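Local coordinates for fimbrial subunit type 1 (Actinomyces oris, PDB 3UXF), which builds the shaft of type 1 fimbriae on the surface of this Gram-positive oral bacterium as their major structural subunit, at residues T204-I209 against K295-L300; S183-Q188 against I344-V349; K221-V226 against A318-N323. All blocks are in the same frame, centred on the assembly; numbering follows the deposited sequence.

Interaction 1: T204-I209 against K295-L300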
loop_
_atom_site.group_PDB
_atom_site.type_symbol
_atom_site.label_atom_id
_atom_site.label_comp_id
_atom_site.label_asym_id
_atom_site.label_seq_id
_atom_site.Cartn_x
_atom_site.Cartn_y
_atom_site.Cartn_z
ATOM N N THR A 204 -0.523 3.032 -8.451
ATOM C CA THR A 204 -1.571 2.037 -8.623
ATOM C C THR A 204 -2.026 1.635 -7.251
ATOM O O THR A 204 -1.219 1.191 -6.427
ATOM C CB THR A 204 -1.073 0.795 -9.389
ATOM O OG1 THR A 204 -0.446 1.188 -10.623
ATOM C CG2 THR A 204 -2.248 -0.191 -9.647
ATOM N N ILE A 205 -3.312 1.850 -6.961
ATOM C CA ILE A 205 -3.860 1.555 -5.641
ATOM C C ILE A 205 -4.854 0.404 -5.778
ATOM O O ILE A 205 -5.738 0.438 -6.610
ATOM C CB ILE A 205 -4.607 2.771 -5.064
ATOM C CG1 ILE A 205 -3.677 3.978 -5.016
ATOM C CG2 ILE A 205 -5.198 2.429 -3.693
ATOM C CD1 ILE A 205 -4.452 5.263 -4.935
ATOM N N THR A 206 -4.686 -0.661 -4.988
ATOM C CA THR A 206 -5.521 -1.827 -5.147
ATOM C C THR A 206 -6.153 -2.154 -3.818
ATOM O O THR A 206 -5.440 -2.344 -2.826
ATOM C CB THR A 206 -4.678 -3.036 -5.660
ATOM O OG1 THR A 206 -3.961 -2.643 -6.841
ATOM C CG2 THR A 206 -5.571 -4.206 -6.042
ATOM N N THR A 207 -7.478 -2.189 -3.797
ATOM C CA THR A 207 -8.210 -2.293 -2.514
ATOM C C THR A 207 -9.238 -3.418 -2.540
ATOM O O THR A 207 -10.046 -3.533 -3.480
ATOM C CB THR A 207 -8.939 -0.976 -2.188
ATOM O OG1 THR A 207 -9.698 -0.551 -3.323
ATOM C CG2 THR A 207 -7.946 0.099 -1.865
ATOM N N SER A 208 -9.278 -4.212 -1.459
ATOM C CA SER A 208 -10.343 -5.212 -1.315
ATOM C C SER A 208 -11.724 -4.575 -1.353
ATOM O O SER A 208 -11.903 -3.381 -1.017
ATOM C CB SER A 208 -10.166 -5.976 0.007
ATOM O OG SER A 208 -9.018 -6.776 -0.063
ATOM N N ILE A 209 -12.722 -5.382 -1.717
ATOM C CA ILE A 209 -14.112 -4.951 -1.773
ATOM C C ILE A 209 -14.893 -5.830 -0.781
ATOM O O ILE A 209 -14.737 -7.043 -0.800
ATOM C CB ILE A 209 -14.675 -5.195 -3.183
ATOM C CG1 ILE A 209 -13.907 -4.325 -4.206
ATOM C CG2 ILE A 209 -16.126 -4.866 -3.242
ATOM C CD1 ILE A 209 -14.166 -4.728 -5.660
ATOM N N LYS A 295 -10.880 -6.950 -6.755
ATOM C CA LYS A 295 -10.472 -5.726 -6.032
ATOM C C LYS A 295 -10.704 -4.514 -6.901
ATOM O O LYS A 295 -10.799 -4.631 -8.136
ATOM C CB LYS A 295 -8.994 -5.804 -5.689
ATOM C CG LYS A 295 -8.741 -6.847 -4.581
ATOM C CD LYS A 295 -7.307 -6.835 -4.164
ATOM C CE LYS A 295 -7.064 -7.857 -3.064
ATOM N NZ LYS A 295 -6.696 -7.227 -1.769
ATOM N N LEU A 296 -10.787 -3.338 -6.285
ATOM C CA LEU A 296 -10.769 -2.102 -7.098
ATOM C C LEU A 296 -9.318 -1.710 -7.351
ATOM O O LEU A 296 -8.473 -1.814 -6.482
ATOM C CB LEU A 296 -11.522 -0.939 -6.418
ATOM C CG LEU A 296 -11.977 0.166 -7.405
ATOM C CD1 LEU A 296 -13.161 -0.220 -8.242
ATOM C CD2 LEU A 296 -12.257 1.473 -6.667
ATOM N N GLN A 297 -9.028 -1.266 -8.572
ATOM C CA GLN A 297 -7.694 -0.810 -8.885
ATOM C C GLN A 297 -7.806 0.610 -9.457
ATOM O O GLN A 297 -8.466 0.860 -10.480
ATOM C CB GLN A 297 -7.020 -1.718 -9.927
ATOM C CG GLN A 297 -5.624 -1.318 -10.251
ATOM C CD GLN A 297 -5.146 -1.977 -11.535
ATOM O OE1 GLN A 297 -5.484 -1.530 -12.653
ATOM N NE2 GLN A 297 -4.400 -3.060 -11.392
ATOM N N VAL A 298 -7.154 1.539 -8.773
ATOM C CA VAL A 298 -7.139 2.935 -9.192
ATOM C C VAL A 298 -5.728 3.272 -9.688
ATOM O O VAL A 298 -4.763 3.141 -8.951
ATOM C CB VAL A 298 -7.526 3.853 -8.007
ATOM C CG1 VAL A 298 -7.261 5.326 -8.342
ATOM C CG2 VAL A 298 -8.987 3.675 -7.627
ATOM N N THR A 299 -5.633 3.814 -10.897
ATOM C CA THR A 299 -4.332 4.260 -11.424
ATOM C C THR A 299 -4.385 5.775 -11.441
ATOM O O THR A 299 -5.363 6.334 -11.981
ATOM C CB THR A 299 -4.099 3.728 -12.847
ATOM O OG1 THR A 299 -4.121 2.296 -12.826
ATOM C CG2 THR A 299 -2.739 4.207 -13.372
ATOM N N LEU A 300 -3.385 6.404 -10.814
ATOM C CA LEU A 300 -3.241 7.866 -10.824
ATOM C C LEU A 300 -1.984 8.177 -11.583
ATOM O O LEU A 300 -0.932 7.566 -11.333
ATOM C CB LEU A 300 -3.185 8.424 -9.403
ATOM C CG LEU A 300 -4.450 8.186 -8.554
ATOM C CD1 LEU A 300 -4.254 8.813 -7.140
ATOM C CD2 LEU A 300 -5.699 8.722 -9.267
HETATM O O HOH W 1 -1.848 0.901 -13.012
HETATM O O HOH W 2 -3.534 -4.190 -8.982
HETATM O O HOH W 3 -4.788 -5.131 -2.355
#

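Interaction 2: S183-Q188 against I344-V349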
loop_
_atom_site.group_PDB
_atom_site.type_symbol
_atom_site.label_atom_id
_atom_site.label_comp_id
_atom_site.label_asym_id
_atom_site.label_seq_id
_atom_site.Cartn_x
_atom_site.Cartn_y
_atom_site.Cartn_z
ATOM N N SER A 183 -8.939 -8.684 2.409
ATOM C CA SER A 183 -7.612 -9.243 2.285
ATOM C C SER A 183 -6.515 -8.204 2.270
ATOM O O SER A 183 -5.367 -8.522 2.562
ATOM C CB SER A 183 -7.525 -10.110 1.038
ATOM O OG SER A 183 -7.929 -9.363 -0.096
ATOM N N GLY A 184 -6.844 -6.959 1.928
ATOM C CA GLY A 184 -5.830 -5.930 2.022
ATOM C C GLY A 184 -6.037 -4.707 1.153
ATOM O O GLY A 184 -6.942 -4.662 0.311
ATOM N N VAL A 185 -5.203 -3.710 1.406
ATOM C CA VAL A 185 -5.136 -2.526 0.576
ATOM C C VAL A 185 -3.665 -2.310 0.294
ATOM O O VAL A 185 -2.823 -2.517 1.168
ATOM C CB VAL A 185 -5.758 -1.304 1.256
ATOM C CG1 VAL A 185 -7.258 -1.552 1.537
ATOM C CG2 VAL A 185 -5.012 -0.955 2.539
ATOM N N ASP A 186 -3.338 -1.861 -0.915
ATOM C CA ASP A 186 -1.950 -1.776 -1.309
ATOM C C ASP A 186 -1.761 -0.609 -2.258
ATOM O O ASP A 186 -2.707 -0.230 -2.955
ATOM C CB ASP A 186 -1.546 -3.058 -2.048
ATOM C CG ASP A 186 -1.556 -4.278 -1.120
ATOM O OD1 ASP A 186 -0.565 -4.450 -0.362
ATOM O OD2 ASP A 186 -2.547 -5.065 -1.133
ATOM N N LYS A 187 -0.586 0.007 -2.187
ATOM C CA LYS A 187 -0.236 1.040 -3.168
ATOM C C LYS A 187 1.103 0.703 -3.772
ATOM O O LYS A 187 2.011 0.275 -3.057
ATOM C CB LYS A 187 -0.159 2.431 -2.509
ATOM C CG LYS A 187 0.183 3.514 -3.542
ATOM C CD LYS A 187 -0.005 4.949 -2.895
ATOM C CE LYS A 187 0.518 5.968 -3.891
ATOM N NZ LYS A 187 0.017 7.353 -3.625
ATOM N N GLN A 188 1.215 0.881 -5.085
ATOM C CA GLN A 188 2.484 0.698 -5.774
ATOM C C GLN A 188 2.824 1.951 -6.532
ATOM O O GLN A 188 1.950 2.778 -6.865
ATOM C CB GLN A 188 2.342 -0.399 -6.825
ATOM C CG GLN A 188 1.996 -1.762 -6.197
ATOM C CD GLN A 188 1.561 -2.760 -7.232
ATOM O OE1 GLN A 188 0.383 -2.842 -7.579
ATOM N NE2 GLN A 188 2.522 -3.530 -7.763
ATOM N N ILE A 344 -8.692 2.737 5.996
ATOM C CA ILE A 344 -7.759 1.635 6.157
ATOM C C ILE A 344 -6.563 1.943 5.246
ATOM O O ILE A 344 -6.748 2.021 4.024
ATOM C CB ILE A 344 -8.413 0.310 5.710
ATOM C CG1 ILE A 344 -9.611 -0.033 6.627
ATOM C CG2 ILE A 344 -7.397 -0.807 5.726
ATOM C CD1 ILE A 344 -10.601 -1.038 6.034
ATOM N N PRO A 345 -5.364 2.128 5.821
ATOM C CA PRO A 345 -4.244 2.691 5.059
ATOM C C PRO A 345 -3.362 1.668 4.367
ATOM O O PRO A 345 -3.147 0.535 4.829
ATOM C CB PRO A 345 -3.416 3.398 6.124
ATOM C CG PRO A 345 -3.614 2.485 7.334
ATOM C CD PRO A 345 -5.046 2.068 7.263
ATOM N N THR A 346 -2.841 2.082 3.212
ATOM C CA THR A 346 -1.725 1.380 2.629
ATOM C C THR A 346 -0.436 1.726 3.356
ATOM O O THR A 346 -0.340 2.738 4.045
ATOM C CB THR A 346 -1.524 1.739 1.126
ATOM O OG1 THR A 346 -0.982 3.069 0.993
ATOM C CG2 THR A 346 -2.803 1.637 0.358
ATOM N N THR A 347 0.571 0.867 3.246
ATOM C CA THR A 347 1.885 1.346 3.618
ATOM C C THR A 347 2.246 2.413 2.586
ATOM O O THR A 347 1.756 2.359 1.447
ATOM C CB THR A 347 2.870 0.213 3.575
ATOM O OG1 THR A 347 2.634 -0.527 2.395
ATOM C CG2 THR A 347 2.561 -0.745 4.712
ATOM N N PRO A 348 3.064 3.397 2.975
ATOM C CA PRO A 348 3.518 4.409 2.020
ATOM C C PRO A 348 4.467 3.786 1.009
ATOM O O PRO A 348 5.099 2.764 1.289
ATOM C CB PRO A 348 4.273 5.420 2.889
ATOM C CG PRO A 348 4.708 4.621 4.096
ATOM C CD PRO A 348 3.592 3.627 4.331
ATOM N N VAL A 349 4.517 4.382 -0.169
ATOM C CA VAL A 349 5.518 4.015 -1.168
ATOM C C VAL A 349 6.370 5.228 -1.444
ATOM O O VAL A 349 5.867 6.349 -1.414
ATOM C CB VAL A 349 4.879 3.519 -2.510
ATOM C CG1 VAL A 349 4.158 2.234 -2.286
ATOM C CG2 VAL A 349 3.942 4.557 -3.166
HETATM O O HOH W 4 -0.283 -1.834 2.072
HETATM O O HOH W 5 1.316 -0.419 -0.139
#

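Interaction 3: K221-V226 against A318-N323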
loop_
_atom_site.group_PDB
_atom_site.type_symbol
_atom_site.label_atom_id
_atom_site.label_comp_id
_atom_site.label_asym_id
_atom_site.label_seq_id
_atom_site.Cartn_x
_atom_site.Cartn_y
_atom_site.Cartn_z
ATOM N N LYS A 221 -22.721 0.735 0.535
ATOM C CA LYS A 221 -23.327 2.066 0.589
ATOM C C LYS A 221 -22.340 3.215 0.410
ATOM O O LYS A 221 -22.726 4.321 0.048
ATOM C CB LYS A 221 -24.099 2.249 1.897
ATOM C CG LYS A 221 -25.092 1.142 2.178
ATOM C CD LYS A 221 -26.279 1.217 1.242
ATOM C CE LYS A 221 -27.494 0.541 1.849
ATOM N NZ LYS A 221 -27.240 0.096 3.248
ATOM N N ARG A 222 -21.071 2.944 0.675
ATOM C CA ARG A 222 -20.022 3.934 0.486
ATOM C C ARG A 222 -18.713 3.224 0.193
ATOM O O ARG A 222 -18.351 2.270 0.871
ATOM C CB ARG A 222 -19.870 4.834 1.715
ATOM C CG ARG A 222 -18.743 5.852 1.583
ATOM C CD ARG A 222 -18.620 6.745 2.807
ATOM N NE ARG A 222 -17.724 7.874 2.566
ATOM C CZ ARG A 222 -17.209 8.636 3.524
ATOM N NH1 ARG A 222 -17.499 8.396 4.793
ATOM N NH2 ARG A 222 -16.404 9.641 3.211
ATOM N N TYR A 223 -18.011 3.693 -0.828
ATOM C CA TYR A 223 -16.723 3.129 -1.184
ATOM C C TYR A 223 -15.855 4.223 -1.778
ATOM O O TYR A 223 -16.064 4.651 -2.907
ATOM C CB TYR A 223 -16.883 1.968 -2.168
ATOM C CG TYR A 223 -15.664 1.082 -2.268
ATOM C CD1 TYR A 223 -15.552 -0.071 -1.506
ATOM C CD2 TYR A 223 -14.622 1.398 -3.127
ATOM C CE1 TYR A 223 -14.441 -0.881 -1.597
ATOM C CE2 TYR A 223 -13.509 0.597 -3.223
ATOM C CZ TYR A 223 -13.420 -0.541 -2.458
ATOM O OH TYR A 223 -12.309 -1.342 -2.560
ATOM N N GLU A 224 -14.886 4.678 -0.994
ATOM C CA GLU A 224 -13.988 5.730 -1.431
ATOM C C GLU A 224 -12.535 5.326 -1.235
ATOM O O GLU A 224 -12.167 4.767 -0.206
ATOM C CB GLU A 224 -14.287 7.035 -0.684
ATOM C CG GLU A 224 -15.657 7.613 -1.001
ATOM C CD GLU A 224 -16.053 8.763 -0.094
ATOM O OE1 GLU A 224 -15.189 9.267 0.648
ATOM O OE2 GLU A 224 -17.233 9.160 -0.129
ATOM N N VAL A 225 -11.722 5.614 -2.245
ATOM C CA VAL A 225 -10.290 5.386 -2.184
ATOM C C VAL A 225 -9.661 6.769 -2.139
ATOM O O VAL A 225 -9.846 7.569 -3.053
ATOM C CB VAL A 225 -9.784 4.611 -3.406
ATOM C CG1 VAL A 225 -8.274 4.474 -3.362
ATOM C CG2 VAL A 225 -10.449 3.248 -3.473
ATOM N N VAL A 226 -8.943 7.055 -1.060
ATOM C CA VAL A 226 -8.400 8.398 -0.843
ATOM C C VAL A 226 -6.912 8.358 -0.995
ATOM O O VAL A 226 -6.245 7.482 -0.441
ATOM C CB VAL A 226 -8.763 8.913 0.569
ATOM C CG1 VAL A 226 -8.199 10.346 0.772
ATOM C CG2 VAL A 226 -10.304 8.915 0.731
ATOM N N ALA A 318 -2.351 5.749 0.322
ATOM C CA ALA A 318 -3.792 5.754 0.059
ATOM C C ALA A 318 -4.520 5.102 1.222
ATOM O O ALA A 318 -3.882 4.456 2.062
ATOM C CB ALA A 318 -4.135 5.038 -1.257
ATOM N N GLY A 319 -5.816 5.344 1.293
ATOM C CA GLY A 319 -6.637 4.727 2.328
ATOM C C GLY A 319 -7.962 4.328 1.742
ATOM O O GLY A 319 -8.477 4.955 0.825
ATOM N N LEU A 320 -8.558 3.297 2.326
ATOM C CA LEU A 320 -9.853 2.821 1.872
ATOM C C LEU A 320 -10.964 3.068 2.888
ATOM O O LEU A 320 -10.819 2.766 4.067
ATOM C CB LEU A 320 -9.782 1.327 1.557
ATOM C CG LEU A 320 -11.120 0.625 1.325
ATOM C CD1 LEU A 320 -11.746 1.085 0.022
ATOM C CD2 LEU A 320 -10.938 -0.881 1.334
ATOM N N ILE A 321 -12.075 3.613 2.408
ATOM C CA ILE A 321 -13.284 3.756 3.205
ATOM C C ILE A 321 -14.270 2.798 2.551
ATOM O O ILE A 321 -14.844 3.104 1.513
ATOM C CB ILE A 321 -13.824 5.190 3.189
ATOM C CG1 ILE A 321 -12.849 6.127 3.903
ATOM C CG2 ILE A 321 -15.188 5.250 3.852
ATOM C CD1 ILE A 321 -13.155 7.589 3.706
ATOM N N PRO A 322 -14.425 1.623 3.152
ATOM C CA PRO A 322 -15.184 0.523 2.548
ATOM C C PRO A 322 -16.674 0.464 2.872
ATOM O O PRO A 322 -17.370 -0.352 2.277
ATOM C CB PRO A 322 -14.493 -0.707 3.129
ATOM C CG PRO A 322 -14.077 -0.271 4.491
ATOM C CD PRO A 322 -13.813 1.221 4.429
ATOM N N ASN A 323 -17.154 1.289 3.793
ATOM C CA ASN A 323 -18.572 1.286 4.136
ATOM C C ASN A 323 -19.047 2.654 4.602
ATOM O O ASN A 323 -18.282 3.614 4.580
ATOM C CB ASN A 323 -18.891 0.206 5.171
ATOM C CG ASN A 323 -18.120 0.385 6.454
ATOM O OD1 ASN A 323 -18.174 1.438 7.080
ATOM N ND2 ASN A 323 -17.399 -0.651 6.856
HETATM O O HOH W 6 -18.568 6.093 6.103
#

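Interaction 1: T204-I209 against K295-L300
Ser208 OG accepts a hydrogen bond from Lys295 NZ, 2.9 Å away, where two neighbouring antiparallel strands of the middle beta-sandwich domain meet. The hydroxyl and the ammonium both also bond Ser183 OG, so this buried charge sits in a polar cluster. Four backbone bonds join the strands: Ile205 and Val298 exchange N-H and C=O, and Thr207 and Leu296 do the same, the bond from Leu296 N to Thr207 O being the most bent at 150°. In the non-hydrogen-bonded pair between them, Thr206 with Gln297, CA hydrogens lean on the same carbonyls, as from Gln297 CA to Ile205 O at 3.2 Å. Two waters bridge side chains on the face of Thr204, Thr206, Gln297 and Thr299; one donates to Thr206 OG1 and accepts from Gln297 NE2. The other links Thr204 OG1 to Thr299 OG1. The reverse face, with Ile205, Thr207, Leu296 and Val298, turns into the core toward Val225 and Leu320. There Thr207 OG1 lies 3.6 Å from Leu296 CB, the two side chains alongside each other, while the hydroxyl bonds Tyr223 OH. In Thr204, chi1 of -52° sets OG1 beside the backbone N and leaves CG2 anti to it, 3.6 Å from Gln297 CG.

Interaction 2: S183-Q188 against I344-V349
Val185 CG2 presses on the backbone of Pro345, 3.3 Å from Pro345 O, where the first strand of one sheet of the middle domain runs past the strand entered at Ile344 in the facing sheet. The two chains head nearly the same way, 14° apart, yet no direct hydrogen bond joins them: this is contact between the sheets of a beta sandwich. In Val185, chi1 of -62°, measured to CG1, leaves CG2 between the backbone N and the carbonyl carbon, and the same methyl also meets Ile344 CG2 at 4.0 Å. Thr346 splits its two branches. Its CG2 lies over the backbone of the opposite strand, 3.6 Å from Asp186 C, whereas OG1 turns back to donate to Thr347 O at 2.9 Å, approaching from above that carbonyl plane, and bonds Ala318 N as well. Lys187 stretches out fully from CG, which stands anti to the backbone N (chi1 -179°). Val349 CG2 meets this methylene chain at about a right angle, 3.8 Å from Lys187 CE. Two waters bridge the segments: one donates to Val185 O and accepts from Thr347 N, the other accepts from both Lys187 N and Thr347 OG1. Lys187 NZ is covalently joined to Asn316 CG, an intramolecular isopeptide bond, and hydrogen-bonds Asp227 OD2. The link makes this nitrogen an amide, so the lysine should carry no charge into the core, and Val349 packs on its methylene arm, with Thr346 at the root, beside a covalent cross-link between the two sheets.

Interaction 3: K221-V226 against A318-N323
Glu224 and Ile321 form a hydrogen-bonded antiparallel pair, with Glu224 N to Ile321 O at 3.0 Å and Ile321 N to Glu224 O at 2.9 Å. Val226 and Gly319 make the next such pair, the bond from Val226 N to Gly319 O being almost straight at 177°. CA hydrogens add weaker contacts, among them Tyr223 CA to Ile321 O. Charge lies on the side of Glu224 and Ile321. Arg222 runs extended from CG to NE and grips Glu224 side-on: NE reaches OE2 at 3.0 Å and NH2 reaches OE1 at 2.9 Å, both from above the carboxylate plane. Arg222 NH1 and NH2 also bond Phe328 O and Trp330 O, and Glu224 OE2 accepts from Gln274, which together should fix the ion pair in place. A water carries the link from Arg222 NH1 to Asn323 O. Apolar contacts cover both sides. Ile321 CG2 sits over one face of the guanidinium, offset toward its rim, while Ile321 CD1 lies alongside Glu224 OE1 and meets Val226 CG2, a side chain that also touches Trp270 and Trp330. On the other side Leu320 CD1 makes a CH-pi contact over the Tyr223 ring, 3.8 Å from the centroid and 25° off the normal. The ring arrives there because CG stands anti to the backbone N (chi1 -163°), and its hydroxyl bonds Ser208 O in the facing sheet. Val225 and Leu320 packing against Ile205 and Thr207 of that second sheet is the layering of a beta sandwich, here the middle domain of the pilin.

In the fold
From the N terminus, the chain enters the middle domain at 183-188, the edge strand of one sheet, and at once pairs back through 204-209. It then passes to the facing sheet at 221-226, returns to the first at 295-300, and goes over again to 318-323 before reaching 344-349. Interaction 2 closes the longest loop, with interactions 1 and 3 both falling within it; those two cross, their segments alternating along the chain. Interaction 1 binds neighbours within one sheet and interaction 3 neighbours within the other, while interaction 2 spans both sheets at their margin. Beyond 344-349, the same long strand, broken on its way, continues toward the C-terminal domain.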